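Local atomic coordinates of phosphoenolpyruvate--glycerone phosphotransferase (PDB entry 3B48), a protein that probably serves as the phosphoryl-donor subunit of a phosphoenolpyruvate-dependent dihydroxyacetone kinase complex, relaying a phosphoryl group through histidine residues. Residues B[12-15]-B[16-19]; B[54-57]-B[58-62]; B[119-122]-B[123-127]. All blocks are in the same frame, centred on the assembly; numbering follows the deposited sequence.

Interaction 1: residues B[12-15]-B[16-19]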
ATOM      1  N   SER B  12       5.496  -1.332   8.472  1.00 24.89           N
ATOM      2  CA  SER B  12       4.057  -1.262   8.636  1.00 25.06           C
ATOM      3  C   SER B  12       3.748  -1.760  10.016  1.00 24.83           C
ATOM      4  O   SER B  12       4.594  -2.389  10.607  1.00 24.97           O
ATOM      5  CB  SER B  12       3.371  -2.152   7.575  1.00 24.78           C
ATOM      6  OG  SER B  12       1.956  -2.095   7.654  1.00 23.54           O
ATOM      7  N   HIS B  13       2.543  -1.499  10.528  1.00 25.19           N
ATOM      8  CA  HIS B  13       2.009  -2.324  11.631  1.00 26.11           C
ATOM      9  C   HIS B  13       1.834  -3.799  11.259  1.00 25.88           C
ATOM     10  O   HIS B  13       2.000  -4.653  12.077  1.00 25.76           O
ATOM     11  CB  HIS B  13       0.667  -1.791  12.122  1.00 26.01           C
ATOM     12  CG  HIS B  13       0.788  -0.669  13.093  1.00 27.94           C
ATOM     13  ND1 HIS B  13      -0.091  -0.496  14.141  1.00 34.07           N
ATOM     14  CD2 HIS B  13       1.692   0.332  13.190  1.00 29.44           C
ATOM     15  CE1 HIS B  13       0.265   0.567  14.837  1.00 34.05           C
ATOM     16  NE2 HIS B  13       1.344   1.087  14.277  1.00 32.98           N
ATOM     17  N   SER B  14       1.493  -4.070  10.006  1.00 26.93           N
ATOM     18  CA  SER B  14       1.079  -5.405   9.566  1.00 27.20           C
ATOM     19  C   SER B  14       2.238  -6.088   8.876  1.00 28.04           C
ATOM     20  O   SER B  14       2.765  -5.573   7.887  1.00 27.87           O
ATOM     21  CB  SER B  14      -0.136  -5.282   8.614  1.00 27.54           C
ATOM     22  OG  SER B  14      -0.478  -6.477   7.927  1.00 24.13           O
ATOM     23  N   LYS B  15       2.635  -7.237   9.430  1.00 29.04           N
ATOM     24  CA  LYS B  15       3.597  -8.135   8.803  1.00 29.75           C
ATOM     25  C   LYS B  15       2.942  -8.777   7.581  1.00 30.16           C
ATOM     26  O   LYS B  15       3.613  -9.056   6.585  1.00 29.81           O
ATOM     27  CB  LYS B  15       4.121  -9.194   9.789  1.00 29.07           C
ATOM     28  CG  LYS B  15       5.142 -10.179   9.145  1.00 29.94           C
ATOM     29  CD  LYS B  15       5.861 -11.078  10.190  1.00 30.61           C
ATOM     30  CE  LYS B  15       6.456 -12.374   9.591  1.00 32.11           C
ATOM     31  NZ  LYS B  15       7.703 -12.156   8.769  1.00 34.91           N
HETATM   32  N   MSE B  16       1.635  -8.992   7.641  1.00 30.63           N
HETATM   33  CA  MSE B  16       0.921  -9.471   6.456  1.00 33.90           C
HETATM   34  C   MSE B  16       1.101  -8.564   5.229  1.00 30.56           C
HETATM   35  O   MSE B  16       1.345  -9.055   4.106  1.00 29.63           O
HETATM   36  CB  MSE B  16      -0.560  -9.639   6.735  1.00 33.32           C
HETATM   37  CG  MSE B  16      -0.975 -11.012   7.083  1.00 37.66           C
HETATM   38 SE   MSE B  16      -2.910 -11.094   6.788  1.00 46.07          SE
HETATM   39  CE  MSE B  16      -2.914 -12.381   5.282  1.00 44.79           C
ATOM     40  N   ILE B  17       0.969  -7.257   5.446  1.00 28.50           N
ATOM     41  CA  ILE B  17       1.136  -6.269   4.360  1.00 26.55           C
ATOM     42  C   ILE B  17       2.560  -6.336   3.770  1.00 26.04           C
ATOM     43  O   ILE B  17       2.718  -6.562   2.564  1.00 26.64           O
ATOM     44  CB  ILE B  17       0.764  -4.801   4.790  1.00 25.78           C
ATOM     45  CG1 ILE B  17      -0.732  -4.693   5.086  1.00 26.06           C
ATOM     46  CG2 ILE B  17       1.196  -3.810   3.724  1.00 24.32           C
ATOM     47  CD1 ILE B  17      -1.206  -3.330   5.622  1.00 25.60           C
ATOM     48  N   THR B  18       3.589  -6.183   4.601  1.00 25.11           N
ATOM     49  CA  THR B  18       4.954  -6.153   4.095  1.00 24.87           C
ATOM     50  C   THR B  18       5.430  -7.468   3.468  1.00 25.28           C
ATOM     51  O   THR B  18       6.247  -7.442   2.535  1.00 25.63           O
ATOM     52  CB  THR B  18       5.980  -5.680   5.173  1.00 25.17           C
ATOM     53  OG1 THR B  18       6.030  -6.626   6.240  1.00 24.68           O
ATOM     54  CG2 THR B  18       5.583  -4.336   5.750  1.00 24.39           C
ATOM     55  N   ASP B  19       4.987  -8.615   4.010  1.00 25.41           N
ATOM     56  CA  ASP B  19       5.291  -9.909   3.402  1.00 25.33           C
ATOM     57  C   ASP B  19       4.577  -9.977   2.036  1.00 24.69           C
ATOM     58  O   ASP B  19       5.134 -10.422   1.054  1.00 23.33           O
ATOM     59  CB  ASP B  19       4.767 -11.098   4.250  1.00 25.68           C
ATOM     60  CG  ASP B  19       5.562 -11.367   5.522  1.00 25.60           C
ATOM     61  OD1 ASP B  19       6.749 -11.043   5.658  1.00 28.17           O
ATOM     62  OD2 ASP B  19       4.969 -11.983   6.409  1.00 29.61           O
TER

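Interaction 2: residues B[54-57]-B[58-62]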
ATOM      1  N   ILE B  54      14.638  -2.111  11.446  1.00 23.61           N
ATOM      2  CA  ILE B  54      15.347  -1.271  10.497  1.00 23.22           C
ATOM      3  C   ILE B  54      16.834  -1.172  10.854  1.00 24.43           C
ATOM      4  O   ILE B  54      17.684  -1.480  10.015  1.00 24.11           O
ATOM      5  CB  ILE B  54      14.726   0.162  10.439  1.00 23.04           C
ATOM      6  CG1 ILE B  54      13.199   0.091  10.249  1.00 22.87           C
ATOM      7  CG2 ILE B  54      15.365   0.980   9.335  1.00 20.93           C
ATOM      8  CD1 ILE B  54      12.420   1.436  10.271  1.00 22.56           C
ATOM      9  N   ILE B  55      17.142  -0.779  12.107  1.00 25.66           N
ATOM     10  CA  ILE B  55      18.518  -0.662  12.577  1.00 25.92           C
ATOM     11  C   ILE B  55      19.292  -1.969  12.364  1.00 26.26           C
ATOM     12  O   ILE B  55      20.330  -1.969  11.708  1.00 26.72           O
ATOM     13  CB  ILE B  55      18.647  -0.223  14.090  1.00 26.61           C
ATOM     14  CG1 ILE B  55      17.819   1.028  14.442  1.00 26.76           C
ATOM     15  CG2 ILE B  55      20.143  -0.039  14.511  1.00 25.86           C
ATOM     16  CD1 ILE B  55      18.147   2.222  13.648  1.00 29.65           C
ATOM     17  N   ASP B  56      18.816  -3.071  12.947  1.00 26.76           N
ATOM     18  CA  ASP B  56      19.443  -4.375  12.737  1.00 26.74           C
ATOM     19  C   ASP B  56      19.607  -4.724  11.240  1.00 26.75           C
ATOM     20  O   ASP B  56      20.660  -5.174  10.829  1.00 27.18           O
ATOM     21  CB  ASP B  56      18.639  -5.466  13.429  1.00 27.07           C
ATOM     22  CG  ASP B  56      18.744  -5.418  14.948  1.00 29.33           C
ATOM     23  OD1 ASP B  56      19.787  -4.968  15.503  1.00 29.80           O
ATOM     24  OD2 ASP B  56      17.765  -5.858  15.592  1.00 31.24           O
ATOM     25  N   THR B  57      18.568  -4.508  10.436  1.00 26.71           N
ATOM     26  CA  THR B  57      18.645  -4.748   8.998  1.00 27.07           C
ATOM     27  C   THR B  57      19.782  -3.964   8.344  1.00 26.92           C
ATOM     28  O   THR B  57      20.615  -4.555   7.657  1.00 27.26           O
ATOM     29  CB  THR B  57      17.286  -4.465   8.320  1.00 27.43           C
ATOM     30  OG1 THR B  57      16.290  -5.332   8.889  1.00 25.96           O
ATOM     31  CG2 THR B  57      17.378  -4.690   6.847  1.00 28.04           C
ATOM     32  N   ILE B  58      19.843  -2.655   8.585  1.00 27.03           N
ATOM     33  CA  ILE B  58      20.977  -1.844   8.113  1.00 27.71           C
ATOM     34  C   ILE B  58      22.336  -2.310   8.677  1.00 28.11           C
ATOM     35  O   ILE B  58      23.327  -2.380   7.957  1.00 28.41           O
ATOM     36  CB  ILE B  58      20.825  -0.342   8.460  1.00 28.24           C
ATOM     37  CG1 ILE B  58      19.446   0.242   8.089  1.00 26.68           C
ATOM     38  CG2 ILE B  58      22.063   0.474   7.993  1.00 26.89           C
ATOM     39  CD1 ILE B  58      19.041   0.100   6.715  1.00 28.80           C
ATOM     40  N   ASN B  59      22.377  -2.632   9.959  1.00 28.64           N
ATOM     41  CA  ASN B  59      23.608  -3.112  10.564  1.00 29.27           C
ATOM     42  C   ASN B  59      24.050  -4.501  10.044  1.00 29.62           C
ATOM     43  O   ASN B  59      25.238  -4.800  10.021  1.00 29.82           O
ATOM     44  CB  ASN B  59      23.512  -3.088  12.093  1.00 29.58           C
ATOM     45  CG  ASN B  59      23.942  -1.744  12.696  1.00 31.13           C
ATOM     46  OD1 ASN B  59      24.801  -1.040  12.150  1.00 31.54           O
ATOM     47  ND2 ASN B  59      23.361  -1.401  13.838  1.00 31.96           N
ATOM     48  N   GLU B  60      23.099  -5.324   9.613  1.00 29.46           N
ATOM     49  CA  GLU B  60      23.394  -6.681   9.164  1.00 30.22           C
ATOM     50  C   GLU B  60      23.727  -6.741   7.667  1.00 30.05           C
ATOM     51  O   GLU B  60      24.286  -7.726   7.189  1.00 29.67           O
ATOM     52  CB  GLU B  60      22.237  -7.637   9.520  1.00 30.19           C
ATOM     53  CG  GLU B  60      22.296  -8.127  10.973  1.00 32.81           C
ATOM     54  CD  GLU B  60      20.927  -8.280  11.656  1.00 35.45           C
ATOM     55  OE1 GLU B  60      19.871  -8.041  11.016  1.00 37.24           O
ATOM     56  OE2 GLU B  60      20.915  -8.642  12.858  1.00 36.88           O
ATOM     57  N   ALA B  61      23.397  -5.667   6.952  1.00 30.18           N
ATOM     58  CA  ALA B  61      23.662  -5.541   5.517  1.00 29.93           C
ATOM     59  C   ALA B  61      25.098  -5.065   5.242  1.00 30.25           C
ATOM     60  O   ALA B  61      25.792  -4.615   6.151  1.00 29.51           O
ATOM     61  CB  ALA B  61      22.647  -4.580   4.880  1.00 29.49           C
ATOM     62  N   ASP B  62      25.540  -5.201   3.985  1.00 30.29           N
ATOM     63  CA  ASP B  62      26.802  -4.628   3.543  1.00 30.58           C
ATOM     64  C   ASP B  62      26.756  -3.087   3.585  1.00 30.62           C
ATOM     65  O   ASP B  62      25.683  -2.492   3.524  1.00 29.95           O
ATOM     66  CB  ASP B  62      27.152  -5.125   2.127  1.00 30.92           C
ATOM     67  CG  ASP B  62      27.584  -6.603   2.095  1.00 31.21           C
ATOM     68  OD1 ASP B  62      27.998  -7.133   3.150  1.00 31.69           O
ATOM     69  OD2 ASP B  62      27.509  -7.233   1.013  1.00 30.71           O
TER

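Interaction 3: residues B[119-122]-B[123-127]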
ATOM      1  N   LEU B 119      19.984   6.726  -8.376  1.00 35.66           N
ATOM      2  CA  LEU B 119      19.179   6.844  -7.167  1.00 35.76           C
ATOM      3  C   LEU B 119      18.218   8.036  -7.147  1.00 35.92           C
ATOM      4  O   LEU B 119      17.177   7.946  -6.544  1.00 36.18           O
ATOM      5  CB  LEU B 119      20.099   6.944  -5.971  1.00 35.65           C
ATOM      6  CG  LEU B 119      19.444   6.727  -4.622  1.00 35.56           C
ATOM      7  CD1 LEU B 119      18.679   5.402  -4.581  1.00 33.83           C
ATOM      8  CD2 LEU B 119      20.552   6.805  -3.567  1.00 36.36           C
ATOM      9  N   THR B 120      18.585   9.155  -7.775  1.00 36.40           N
ATOM     10  CA  THR B 120      17.682  10.311  -7.893  1.00 36.55           C
ATOM     11  C   THR B 120      16.400   9.899  -8.640  1.00 36.23           C
ATOM     12  O   THR B 120      15.284  10.234  -8.221  1.00 36.96           O
ATOM     13  CB  THR B 120      18.381  11.537  -8.586  1.00 36.67           C
ATOM     14  OG1 THR B 120      19.662  11.785  -7.981  1.00 37.82           O
ATOM     15  CG2 THR B 120      17.542  12.799  -8.468  1.00 36.57           C
ATOM     16  N   GLN B 121      16.563   9.144  -9.724  1.00 35.20           N
ATOM     17  CA  GLN B 121      15.430   8.703 -10.522  1.00 34.65           C
ATOM     18  C   GLN B 121      14.624   7.583  -9.851  1.00 33.91           C
ATOM     19  O   GLN B 121      13.398   7.551  -9.933  1.00 33.58           O
ATOM     20  CB  GLN B 121      15.870   8.293 -11.934  1.00 34.26           C
ATOM     21  CG  GLN B 121      14.777   8.469 -12.981  1.00 35.41           C
ATOM     22  CD  GLN B 121      14.219   9.903 -13.031  1.00 37.69           C
ATOM     23  OE1 GLN B 121      14.941  10.878 -12.783  1.00 37.18           O
ATOM     24  NE2 GLN B 121      12.926  10.030 -13.361  1.00 37.58           N
ATOM     25  N   ILE B 122      15.322   6.663  -9.202  1.00 33.90           N
ATOM     26  CA  ILE B 122      14.675   5.627  -8.393  1.00 33.45           C
ATOM     27  C   ILE B 122      13.825   6.276  -7.302  1.00 33.26           C
ATOM     28  O   ILE B 122      12.710   5.846  -7.041  1.00 33.42           O
ATOM     29  CB  ILE B 122      15.718   4.607  -7.867  1.00 33.63           C
ATOM     30  CG1 ILE B 122      16.230   3.745  -9.044  1.00 33.51           C
ATOM     31  CG2 ILE B 122      15.154   3.733  -6.717  1.00 32.95           C
ATOM     32  CD1 ILE B 122      17.572   3.055  -8.800  1.00 32.76           C
ATOM     33  N   LEU B 123      14.326   7.348  -6.708  1.00 33.45           N
ATOM     34  CA  LEU B 123      13.582   8.045  -5.667  1.00 33.58           C
ATOM     35  C   LEU B 123      12.433   8.869  -6.226  1.00 34.07           C
ATOM     36  O   LEU B 123      11.374   8.964  -5.598  1.00 34.92           O
ATOM     37  CB  LEU B 123      14.512   8.911  -4.788  1.00 33.66           C
ATOM     38  CG  LEU B 123      15.378   8.179  -3.736  1.00 31.88           C
ATOM     39  CD1 LEU B 123      16.455   9.073  -3.114  1.00 31.39           C
ATOM     40  CD2 LEU B 123      14.526   7.534  -2.645  1.00 29.96           C
ATOM     41  N   ALA B 124      12.626   9.455  -7.409  1.00 33.70           N
ATOM     42  CA  ALA B 124      11.598  10.296  -7.996  1.00 32.96           C
ATOM     43  C   ALA B 124      10.387   9.475  -8.428  1.00 32.48           C
ATOM     44  O   ALA B 124       9.247   9.884  -8.202  1.00 31.22           O
ATOM     45  CB  ALA B 124      12.154  11.139  -9.154  1.00 33.10           C
ATOM     46  N   GLU B 125      10.635   8.307  -9.019  1.00 32.85           N
ATOM     47  CA  GLU B 125       9.533   7.448  -9.484  1.00 33.38           C
ATOM     48  C   GLU B 125       8.578   7.059  -8.352  1.00 33.83           C
ATOM     49  O   GLU B 125       7.365   7.257  -8.479  1.00 34.29           O
ATOM     50  CB  GLU B 125      10.045   6.208 -10.224  1.00 33.33           C
ATOM     51  CG  GLU B 125      10.579   6.494 -11.620  1.00 33.67           C
ATOM     52  CD  GLU B 125       9.760   7.548 -12.344  1.00 36.24           C
ATOM     53  OE1 GLU B 125       8.578   7.262 -12.655  1.00 37.07           O
ATOM     54  OE2 GLU B 125      10.297   8.659 -12.592  1.00 35.89           O
ATOM     55  N   ALA B 126       9.131   6.537  -7.250  1.00 33.72           N
ATOM     56  CA  ALA B 126       8.347   6.201  -6.049  1.00 33.56           C
ATOM     57  C   ALA B 126       7.505   7.382  -5.539  1.00 33.80           C
ATOM     58  O   ALA B 126       6.288   7.277  -5.415  1.00 34.07           O
ATOM     59  CB  ALA B 126       9.267   5.686  -4.962  1.00 33.49           C
ATOM     60  N   GLN B 127       8.167   8.508  -5.278  1.00 34.16           N
ATOM     61  CA  GLN B 127       7.528   9.763  -4.865  1.00 34.82           C
ATOM     62  C   GLN B 127       6.367  10.206  -5.774  1.00 34.37           C
ATOM     63  O   GLN B 127       5.541  11.031  -5.386  1.00 34.31           O
ATOM     64  CB  GLN B 127       8.590  10.871  -4.754  1.00 34.76           C
ATOM     65  CG  GLN B 127       9.590  10.594  -3.628  1.00 35.79           C
ATOM     66  CD  GLN B 127      10.753  11.551  -3.573  1.00 36.18           C
ATOM     67  OE1 GLN B 127      10.903  12.430  -4.428  1.00 41.42           O
ATOM     68  NE2 GLN B 127      11.589  11.397  -2.548  1.00 37.68           N
TER

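Interaction 1: residues B[12-15]-B[16-19]
The hydroxyl oxygen S14 OG accepts the backbone N-H of I17 at 3.0 Å and so caps the first turn of helix 15-27, a worked example of a serine at the N-cap. With OG anti to the backbone N (chi1 169°), the hydroxyl sits beside its own carbonyl carbon, facing the N-H of I17; S14 CB also lies 3.6 Å from I17 CG1. Two residues earlier a different serine motif, an ST turn, has S12 OG accepting from S14 N at 3.1 Å; S12 OG also bonds D72 OD2. S12 CB rests against T18 CG2 at 3.6 Å.

On the outer side, K15 O takes D19 N at 3.0 Å, the first sound backbone bond of the helix. The K15 chain slants across the D19 carboxylate, K15 CG 3.3 Å from D19 OD2, and bends at chi4 to bring K15 NZ a long 3.4 Å from D19 OD1. This salt bridge is weak, and OD1 has a stronger partner in S38 OG. D19 and M16, a selenomethionine, also pack against the second subunit. The entry to the helix is thus tied by two serine hydroxyls accepting backbone N-H groups, while the K15-D19 salt bridge probably adds little.

Interaction 2: residues B[54-57]-B[58-62]
The carboxylate of E60 is folded back so that one of its faces looks onto D56: the carbonyl oxygen D56 O lies over that face, 3.2 Å from E60 CD, and D56 CB stands on the same side, 3.7 Å from E60 OE1. With CG beside the backbone N (chi1 -82°) the chain is laid back along the helix, and chi2 (143°) adds a further bend. A crystal neighbour also touches E60, so this pose may partly reflect the lattice. D56 O and E60 OE1 are both acceptors, and the D56 carboxylate is near, its OD1 4.7 Å from E60 OE2, so the local negative potential may make these acids somewhat easier to protonate. The amide of N59 is the second flat group. I55 CG2 comes in obliquely from above the plane, beyond the nitrogen end, 3.6 Å from N59 ND2. At its other end, OD1 bonds Q91 NE2, which probably settles which end is oxygen and limits the rotation of the amide.

The backbone beneath is the last part of helix 51-60, the helix of a beta-alpha-beta crossover that carries the chain from strand 35-38 to strand 66-71 in this parallel alpha/beta fold. I58 N donates to I54 O at 2.8 Å in an almost straight bond. Farther on the pattern slackens: E60 N keeps D56 O at 2.7 Å but also leans weakly toward T57 O, which receives a second weak bond from A61 N, where the chain leaves helical geometry. On the buried side, I58 CG1 passes 3.1 Å from I54 O, and the isoleucines at 54 and 58 both press on L9 of strand 6-11. I58 and A61 reach F67 of strand 66-71, whereas I54 and I55 meet A83 of helix 75-84.

Interaction 3: residues B[119-122]-B[123-127]
Two bends bring the amide of Q121 and the carboxylate of E125 together across one helical turn. Q121 leaves the backbone with CG opposite its own N (chi1 -152°) and then folds at chi2 (56°), while E125 folds at its own chi2 to meet it. NE2 of Q121 reaches OE2 of E125 at 3.1 Å, but the N-H points well aside of the oxygen, and the bond is weak. The two flat groups are turned only 25° from one another. Beneath them E125 N donates to Q121 O at 3.0 Å, the backbone bond of the same i to i+4 step.

The same spacing works in apolar form on the inner side. L123 CD1 meets L119 CG at 4.1 Å, the two leucines crossing at a slant, and L123 CG also lies 3.3 Å from L119 O. Such a division, Q121 outward, E125 at the border against helix 102-113, leucines toward the sheet, marks an amphipathic helix. Helix 119-127 packs over strands 66-71 and 95-97: L119 and L123 both touch H96, L119 and I122 pack on L68, A126 meets F70, and I122, E125 and A126 lean on helix 102-113.

In the fold
The three contacts are local, between residues near in sequence, placed at a helix start (interaction 1), a helix end (interaction 2) and along the last helix (interaction 3). Interactions 1 and 2 are closest, their nearest atoms about 8 Å apart and centres 19 Å. Both approach strand 6-11, one continuing from it, the other packing on it. Interaction 3 lies across the chain's centre from interaction 1, centres 23 Å apart, and 22 Å from interaction 2. H13, in the loop of interaction 1, is placed where mannose-type IIA domains carry their phosphorylated histidine, so 12-19 probably borders the active site; interaction 3, its nearest atoms about 15 Å from interaction 1, lies away from that site within this chain.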